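Local coordinates for LPXTG-motif cell wall anchor domain protein (Mobiluncus mulieris, PDB 5U5O), which probably mediates bacterial adhesion as a giant surface protein whose Ig-like domains carry intramolecular disulfide, isopeptide and ester cross-links, at residues A[171-176]-A[228-233]; A[194-199]-A[209-214]. All coordinates share one frame; numbering follows the deposited sequence. Where two conformers were deposited one is given.

Contact 1: A[171-176]-A[228-233]; sequences LKLTKT and CTISED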
ATOM      1  N   LEU A 171       9.634   7.995 -13.329  1.00 16.03           N
ATOM      2  CA  LEU A 171      10.894   8.512 -13.829  1.00 15.01           C
ATOM      3  C   LEU A 171      10.794   8.697 -15.315  1.00 14.87           C
ATOM      4  O   LEU A 171      10.638   7.734 -16.069  1.00 17.24           O
ATOM      5  CB  LEU A 171      12.025   7.560 -13.482  1.00 14.36           C
ATOM      6  CG  LEU A 171      13.437   7.933 -13.956  1.00 14.52           C
ATOM      7  CD1 LEU A 171      13.911   9.312 -13.519  1.00 12.53           C
ATOM      8  CD2 LEU A 171      14.379   6.864 -13.438  1.00 17.19           C
ATOM      9  N   LYS A 172      10.951   9.953 -15.747  1.00 13.97           N
ATOM     10  CA  LYS A 172      11.037  10.296 -17.150  1.00 13.75           C
ATOM     11  C   LYS A 172      12.495  10.516 -17.476  1.00 14.27           C
ATOM     12  O   LYS A 172      13.198  11.212 -16.729  1.00 16.13           O
ATOM     13  CB  LYS A 172      10.246  11.564 -17.470  1.00 15.42           C
ATOM     14  CG  LYS A 172      10.231  11.914 -18.954  1.00 18.02           C
ATOM     15  CD  LYS A 172       9.703  13.312 -19.226  1.00 20.64           C
ATOM     16  CE  LYS A 172       8.235  13.433 -18.882  1.00 26.21           C
ATOM     17  NZ  LYS A 172       7.640  14.679 -19.430  1.00 31.25           N
ATOM     18  N   LEU A 173      12.934  10.004 -18.603  1.00 14.13           N
ATOM     19  CA  LEU A 173      14.306  10.181 -19.087  1.00 11.98           C
ATOM     20  C   LEU A 173      14.200  10.737 -20.479  1.00 10.99           C
ATOM     21  O   LEU A 173      13.530  10.186 -21.329  1.00 12.82           O
ATOM     22  CB  LEU A 173      15.039   8.824 -19.120  1.00 11.94           C
ATOM     23  CG  LEU A 173      16.482   8.892 -19.646  1.00 11.64           C
ATOM     24  CD1 LEU A 173      17.394   9.783 -18.789  1.00 11.27           C
ATOM     25  CD2 LEU A 173      17.032   7.476 -19.781  1.00 12.51           C
ATOM     26  N   THR A 174      14.931  11.827 -20.729  1.00 11.55           N
ATOM     27  CA  THR A 174      15.039  12.491 -22.035  1.00 12.41           C
ATOM     28  C   THR A 174      16.512  12.457 -22.455  1.00 12.28           C
ATOM     29  O   THR A 174      17.394  12.630 -21.605  1.00 13.25           O
ATOM     30  CB  THR A 174      14.561  13.953 -21.940  1.00 13.95           C
ATOM     31  OG1 THR A 174      13.198  13.979 -21.515  1.00 15.30           O
ATOM     32  CG2 THR A 174      14.654  14.691 -23.275  1.00 14.48           C
ATOM     33  N   LYS A 175      16.756  12.204 -23.733  1.00 12.43           N
ATOM     34  CA  LYS A 175      18.124  12.222 -24.282  1.00 11.31           C
ATOM     35  C   LYS A 175      18.378  13.498 -25.062  1.00 12.40           C
ATOM     36  O   LYS A 175      17.586  13.863 -25.920  1.00 14.21           O
ATOM     37  CB  LYS A 175      18.377  11.049 -25.237  1.00 11.53           C
ATOM     38  CG  LYS A 175      19.839  10.894 -25.675  1.00 12.44           C
ATOM     39  CD  LYS A 175      20.728  10.625 -24.476  1.00 13.62           C
ATOM     40  CE  LYS A 175      22.089  10.035 -24.739  1.00 14.25           C
ATOM     41  NZ  LYS A 175      23.041  11.004 -25.337  1.00 14.87           N
ATOM     42  N   THR A 176      19.495  14.181 -24.769  1.00 11.68           N
ATOM     43  CA  THR A 176      19.977  15.322 -25.586  1.00 11.95           C
ATOM     44  C   THR A 176      21.384  15.001 -26.040  1.00 12.01           C
ATOM     45  O   THR A 176      22.047  14.098 -25.532  1.00 12.25           O
ATOM     46  CB  THR A 176      19.946  16.651 -24.807  1.00 12.51           C
ATOM     47  OG1 THR A 176      20.735  16.510 -23.636  1.00 13.52           O
ATOM     48  CG2 THR A 176      18.515  16.979 -24.399  1.00 12.30           C
ATOM     49  N   CYS A 228      16.565   4.384  -8.002  0.80 12.35           N
ATOM     50  CA  CYS A 228      16.529   3.986  -9.385  0.80 12.03           C
ATOM     51  C   CYS A 228      17.919   4.262 -10.022  0.80 10.95           C
ATOM     52  O   CYS A 228      18.512   5.359  -9.780  0.80 13.45           O
ATOM     53  CB  CYS A 228      15.491   4.825 -10.041  0.80 14.96           C
ATOM     54  SG  CYS A 228      15.533   4.985 -11.818  0.80 15.09           S
ATOM     55  N   THR A 229      18.425   3.347 -10.814  1.00 11.50           N
ATOM     56  CA  THR A 229      19.658   3.534 -11.561  1.00 11.43           C
ATOM     57  C   THR A 229      19.327   3.655 -13.032  1.00 11.02           C
ATOM     58  O   THR A 229      18.398   3.023 -13.558  1.00 12.28           O
ATOM     59  CB  THR A 229      20.689   2.421 -11.300  1.00 12.31           C
ATOM     60  OG1 THR A 229      20.172   1.147 -11.703  1.00 13.05           O
ATOM     61  CG2 THR A 229      21.062   2.362  -9.822  1.00 13.15           C
ATOM     62  N   ILE A 230      20.101   4.514 -13.701  1.00 10.88           N
ATOM     63  CA  ILE A 230      20.014   4.711 -15.134  1.00 11.25           C
ATOM     64  C   ILE A 230      21.402   4.395 -15.675  1.00 11.05           C
ATOM     65  O   ILE A 230      22.395   4.997 -15.222  1.00 13.82           O
ATOM     66  CB  ILE A 230      19.654   6.191 -15.452  1.00 11.81           C
ATOM     67  CG1 ILE A 230      18.338   6.583 -14.802  1.00 11.88           C
ATOM     68  CG2 ILE A 230      19.556   6.404 -16.954  1.00 11.87           C
ATOM     69  CD1 ILE A 230      18.108   8.074 -14.733  1.00 11.83           C
ATOM     70  N   SER A 231      21.479   3.536 -16.680  0.80 11.28           N
ATOM     71  CA  SER A 231      22.736   3.092 -17.265  0.80 11.17           C
ATOM     72  C   SER A 231      22.640   3.236 -18.762  0.80 11.35           C
ATOM     73  O   SER A 231      21.762   2.629 -19.388  0.80 12.81           O
ATOM     74  CB  SER A 231      22.979   1.607 -16.956  0.80 11.43           C
ATOM     75  OG  SER A 231      22.968   1.344 -15.567  0.80 13.69           O
ATOM     76  N   GLU A 232      23.527   4.034 -19.350  1.00 11.24           N
ATOM     77  CA  GLU A 232      23.603   4.151 -20.799  1.00 11.50           C
ATOM     78  C   GLU A 232      24.663   3.217 -21.351  1.00 12.26           C
ATOM     79  O   GLU A 232      25.710   3.038 -20.749  1.00 13.29           O
ATOM     80  CB  GLU A 232      23.966   5.591 -21.204  1.00 11.35           C
ATOM     81  CG  GLU A 232      23.759   5.838 -22.684  1.00 12.48           C
ATOM     82  CD  GLU A 232      23.997   7.270 -23.102  1.00 13.94           C
ATOM     83  OE1 GLU A 232      24.016   8.178 -22.238  1.00 15.68           O
ATOM     84  OE2 GLU A 232      24.126   7.444 -24.324  1.00 16.77           O
ATOM     85  N   ASP A 233      24.421   2.666 -22.535  1.00 12.46           N
ATOM     86  CA  ASP A 233      25.466   2.000 -23.287  1.00 12.66           C
ATOM     87  C   ASP A 233      26.346   3.051 -23.952  1.00 12.89           C
ATOM     88  O   ASP A 233      26.122   3.449 -25.096  1.00 13.75           O
ATOM     89  CB  ASP A 233      24.843   1.050 -24.327  1.00 12.63           C
ATOM     90  CG  ASP A 233      25.870   0.247 -25.106  1.00 14.55           C
ATOM     91  OD1 ASP A 233      27.096   0.482 -24.999  1.00 16.38           O
ATOM     92  OD2 ASP A 233      25.433  -0.666 -25.837  1.00 20.95           O
TER
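The buried core between two facing sheets of an Ig-like domain is illustrated by Lys-175 and Glu-232, which meet at the site of an intramolecular isopeptide bond. NZ of Lys-175 is joined covalently to CG of Asn-288 on strand 281-291. Strands 171-176 and 228-232 run nearly parallel, 18° apart, with their axes 10.3 Å from each other, and no hydrogen bond passes between the segments; side chains span the distance. The lysine chain bends at chi2 (62°) and again at chi4 (73°), which brings its end across the extended Glu-232 chain at about a right angle. OE2 of Glu-232 lies 3.3 Å from CE of Lys-175, while the linked nitrogen NZ donates to O of Thr-176 at 3.3 Å. Toward the start of both segments the filling is aliphatic. CD2 of Leu-173 rests 3.9 Å from CG2 of Ile-230, the two side chains sliding past each other in opposite directions, and CD2 of Leu-171 sits 4.1 Å from CD1 of Ile-230. Cys-228, of the disulfide with Cys-200, ends the row; its close approach to Leu-171 in one of two conformers is doubtful. A buried carboxylate beside a Lys-Asn link is consistent with the acid that assists bond formation in related isopeptide-containing domains.

Contact 2: A[194-199]-A[209-214]; sequences YKFTVK and FTLKEG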
ATOM      1  N   TYR A 194      20.277   5.612 -28.676  1.00 12.71           N
ATOM      2  CA  TYR A 194      21.011   5.549 -27.428  1.00 11.89           C
ATOM      3  C   TYR A 194      20.305   4.588 -26.475  1.00 11.74           C
ATOM      4  O   TYR A 194      19.131   4.770 -26.155  1.00 13.64           O
ATOM      5  CB  TYR A 194      21.127   6.963 -26.837  1.00 11.92           C
ATOM      6  CG  TYR A 194      21.788   7.978 -27.799  1.00 12.57           C
ATOM      7  CD1 TYR A 194      23.169   7.994 -27.962  1.00 12.83           C
ATOM      8  CD2 TYR A 194      21.015   8.789 -28.618  1.00 12.48           C
ATOM      9  CE1 TYR A 194      23.776   8.892 -28.837  1.00 13.14           C
ATOM     10  CE2 TYR A 194      21.630   9.727 -29.487  1.00 12.46           C
ATOM     11  CZ  TYR A 194      23.002   9.704 -29.614  1.00 12.93           C
ATOM     12  OH  TYR A 194      23.682  10.591 -30.466  1.00 14.35           O
ATOM     13  N   LYS A 195      21.053   3.588 -26.037  1.00 11.41           N
ATOM     14  CA  LYS A 195      20.473   2.489 -25.268  1.00 11.90           C
ATOM     15  C   LYS A 195      20.596   2.735 -23.782  1.00 12.16           C
ATOM     16  O   LYS A 195      21.686   3.044 -23.289  1.00 13.32           O
ATOM     17  CB  LYS A 195      21.162   1.184 -25.605  1.00 13.26           C
ATOM     18  CG  LYS A 195      20.594  -0.004 -24.861  1.00 16.90           C
ATOM     19  CD  LYS A 195      21.403  -1.252 -25.138  1.00 18.94           C
ATOM     20  CE  LYS A 195      21.032  -2.394 -24.204  1.00 20.54           C
ATOM     21  NZ  LYS A 195      21.730  -3.648 -24.603  1.00 24.49           N
ATOM     22  N   PHE A 196      19.483   2.546 -23.070  1.00 12.04           N
ATOM     23  CA  PHE A 196      19.417   2.743 -21.645  1.00 11.12           C
ATOM     24  C   PHE A 196      18.801   1.539 -20.951  1.00 11.36           C
ATOM     25  O   PHE A 196      17.960   0.817 -21.516  1.00 13.98           O
ATOM     26  CB  PHE A 196      18.576   3.960 -21.292  1.00 11.41           C
ATOM     27  CG  PHE A 196      19.266   5.251 -21.609  1.00 11.38           C
ATOM     28  CD1 PHE A 196      20.092   5.855 -20.676  1.00 12.04           C
ATOM     29  CD2 PHE A 196      19.104   5.846 -22.846  1.00 11.65           C
ATOM     30  CE1 PHE A 196      20.742   7.049 -20.972  1.00 12.27           C
ATOM     31  CE2 PHE A 196      19.766   7.032 -23.157  1.00 12.25           C
ATOM     32  CZ  PHE A 196      20.563   7.634 -22.200  1.00 12.28           C
ATOM     33  N   THR A 197      19.219   1.354 -19.709  1.00 11.29           N
ATOM     34  CA  THR A 197      18.605   0.406 -18.785  1.00 10.95           C
ATOM     35  C   THR A 197      18.298   1.126 -17.501  1.00 11.83           C
ATOM     36  O   THR A 197      19.189   1.769 -16.915  1.00 13.16           O
ATOM     37  CB  THR A 197      19.539  -0.786 -18.525  1.00 12.45           C
ATOM     38  OG1 THR A 197      19.915  -1.348 -19.778  1.00 16.10           O
ATOM     39  CG2 THR A 197      18.870  -1.848 -17.698  1.00 14.57           C
ATOM     40  N   VAL A 198      17.036   1.130 -17.095  1.00 11.67           N
ATOM     41  CA  VAL A 198      16.584   1.778 -15.870  1.00 10.98           C
ATOM     42  C   VAL A 198      16.165   0.661 -14.912  1.00 11.43           C
ATOM     43  O   VAL A 198      15.367  -0.266 -15.287  1.00 12.08           O
ATOM     44  CB  VAL A 198      15.397   2.694 -16.158  1.00 11.48           C
ATOM     45  CG1 VAL A 198      14.773   3.229 -14.873  1.00 11.45           C
ATOM     46  CG2 VAL A 198      15.857   3.850 -17.036  1.00 11.42           C
ATOM     47  N   LYS A 199      16.681   0.667 -13.699  1.00 11.19           N
ATOM     48  CA  LYS A 199      16.380  -0.362 -12.710  1.00 11.57           C
ATOM     49  C   LYS A 199      15.935   0.317 -11.451  1.00 10.73           C
ATOM     50  O   LYS A 199      16.535   1.330 -11.035  1.00 12.59           O
ATOM     51  CB  LYS A 199      17.633  -1.155 -12.425  1.00 11.91           C
ATOM     52  CG  LYS A 199      18.169  -1.910 -13.615  1.00 13.56           C
ATOM     53  CD  LYS A 199      19.366  -2.759 -13.211  1.00 16.50           C
ATOM     54  CE  LYS A 199      19.858  -3.600 -14.368  1.00 21.62           C
ATOM     55  NZ  LYS A 199      21.041  -4.427 -14.014  1.00 26.68           N
ATOM     56  N   PHE A 209      15.547   0.070 -23.114  1.00 11.96           N
ATOM     57  CA  PHE A 209      14.912   0.753 -24.218  1.00 12.95           C
ATOM     58  C   PHE A 209      15.948   1.665 -24.868  1.00 12.02           C
ATOM     59  O   PHE A 209      17.031   1.883 -24.312  1.00 13.29           O
ATOM     60  CB  PHE A 209      13.718   1.583 -23.744  1.00 12.20           C
ATOM     61  CG  PHE A 209      14.066   2.536 -22.639  1.00 11.51           C
ATOM     62  CD1 PHE A 209      14.027   2.139 -21.306  1.00 13.47           C
ATOM     63  CD2 PHE A 209      14.509   3.841 -22.928  1.00 11.72           C
ATOM     64  CE1 PHE A 209      14.403   3.017 -20.285  1.00 12.60           C
ATOM     65  CE2 PHE A 209      14.875   4.708 -21.904  1.00 12.03           C
ATOM     66  CZ  PHE A 209      14.831   4.306 -20.586  1.00 12.31           C
ATOM     67  N   THR A 210      15.581   2.175 -26.033  1.00 12.25           N
ATOM     68  CA  THR A 210      16.405   3.138 -26.747  1.00 13.13           C
ATOM     69  C   THR A 210      15.698   4.462 -26.886  1.00 12.26           C
ATOM     70  O   THR A 210      14.483   4.550 -27.005  1.00 14.38           O
ATOM     71  CB  THR A 210      16.750   2.644 -28.157  1.00 16.36           C
ATOM     72  OG1 THR A 210      15.570   2.652 -28.965  1.00 17.15           O
ATOM     73  CG2 THR A 210      17.339   1.243 -28.107  1.00 17.54           C
ATOM     74  N   LEU A 211      16.514   5.529 -26.918  1.00 11.62           N
ATOM     75  CA  LEU A 211      16.058   6.877 -27.208  1.00 12.02           C
ATOM     76  C   LEU A 211      16.897   7.467 -28.319  1.00 12.76           C
ATOM     77  O   LEU A 211      18.130   7.413 -28.273  1.00 14.34           O
ATOM     78  CB  LEU A 211      16.215   7.785 -25.986  1.00 11.27           C
ATOM     79  CG  LEU A 211      15.414   7.385 -24.748  1.00 12.35           C
ATOM     80  CD1 LEU A 211      15.798   8.307 -23.598  1.00 12.00           C
ATOM     81  CD2 LEU A 211      13.920   7.465 -25.002  1.00 13.20           C
ATOM     82  N   LYS A 212      16.229   8.008 -29.322  1.00 13.47           N
ATOM     83  CA  LYS A 212      16.903   8.944 -30.226  1.00 13.66           C
ATOM     84  C   LYS A 212      17.031  10.318 -29.550  1.00 12.89           C
ATOM     85  O   LYS A 212      16.423  10.619 -28.525  1.00 15.29           O
ATOM     86  CB  LYS A 212      16.182   9.054 -31.572  1.00 13.32           C
ATOM     87  CG  LYS A 212      16.106   7.712 -32.289  1.00 16.48           C
ATOM     88  CD  LYS A 212      15.593   7.790 -33.710  1.00 18.99           C
ATOM     89  CE  LYS A 212      15.762   6.449 -34.406  1.00 22.93           C
ATOM     90  NZ  LYS A 212      15.105   5.336 -33.671  1.00 29.09           N
ATOM     91  N   GLU A 213      17.872  11.173 -30.118  1.00 13.36           N
ATOM     92  CA  GLU A 213      18.039  12.521 -29.610  1.00 13.00           C
ATOM     93  C   GLU A 213      16.681  13.197 -29.526  1.00 13.65           C
ATOM     94  O   GLU A 213      15.919  13.183 -30.495  1.00 16.54           O
ATOM     95  CB  GLU A 213      18.984  13.301 -30.518  1.00 12.86           C
ATOM     96  CG  GLU A 213      19.207  14.740 -30.099  1.00 12.67           C
ATOM     97  CD  GLU A 213      20.216  15.478 -30.968  1.00 13.38           C
ATOM     98  OE1 GLU A 213      20.855  14.869 -31.847  1.00 16.09           O
ATOM     99  OE2 GLU A 213      20.405  16.692 -30.729  1.00 15.81           O
ATOM    100  N   GLY A 214      16.384  13.771 -28.359  1.00 13.77           N
ATOM    101  CA  GLY A 214      15.130  14.480 -28.137  1.00 14.98           C
ATOM    102  C   GLY A 214      13.944  13.640 -27.685  1.00 15.85           C
ATOM    103  O   GLY A 214      12.900  14.187 -27.314  1.00 17.95           O
TER
HETATM  104  O   HOH W   1      22.093  12.147 -32.096  1.00 16.39           O
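Phe-209 folds its ring back over Phe-196, and here the contact is tight: CB of Phe-196 lies over one face of that ring, a CH-pi contact 4.2 Å from the centroid. At chi1 54° the CG of Phe-209 stands between its own backbone N and carbonyl carbon, a torsion that swings the ring toward the partner strand, where CG2 of Val-198 meets its edge 3.7 Å from CE1. Leu-211 continues this inner face, its CD1 4.2 Å from CD2 of Phe-196, the two side chains crossing at about a right angle. Beneath the side chains runs the ladder of an antiparallel beta hairpin, strands 193-200 and 205-212, at the margin of a five-stranded sheet. Four backbone bonds join the hydrogen-bonded pairs Tyr-194 with Leu-211 and Phe-196 with Phe-209; the straightest, from Phe-196 N to Phe-209 O, spans 2.8 Å at 173°. On the outer face the non-hydrogen-bonded pair Lys-195 and Thr-210 packs loosely, the extended lysine leading away from the hairpin. At one end, the edge of the Tyr-194 ring passes Leu-211 O, which is 3.2 Å from CD2. Farther out, a water bridges Tyr-194 OH, at 2.8 Å, and OE1 of Glu-213, whose carboxylate also forms a salt bridge with Arg-189.

How the contacts relate
Two ways of holding a beta sandwich together appear side by side. Contact 1 works between sheets, is wholly buried and relies on side-chain packing alone, with a covalent cross-link between two strands of one sheet at its edge; contact 2 works within one sheet, relying on a backbone ladder with one face inward and the other toward solvent. They share elements, because strands 193-200 and 226-232 are neighbours in the same sheet, joined for instance by Thr-229 N and Lys-199 O at 2.8 Å. The inner face of contact 2 flows into the core of contact 1, where CZ of Phe-196 packs 3.5 Å from OE1 of Glu-232. A probable hydrogen bond from Gly-214 N to Lys-175 O also ties the chain just past the hairpin to the cross-linked strand.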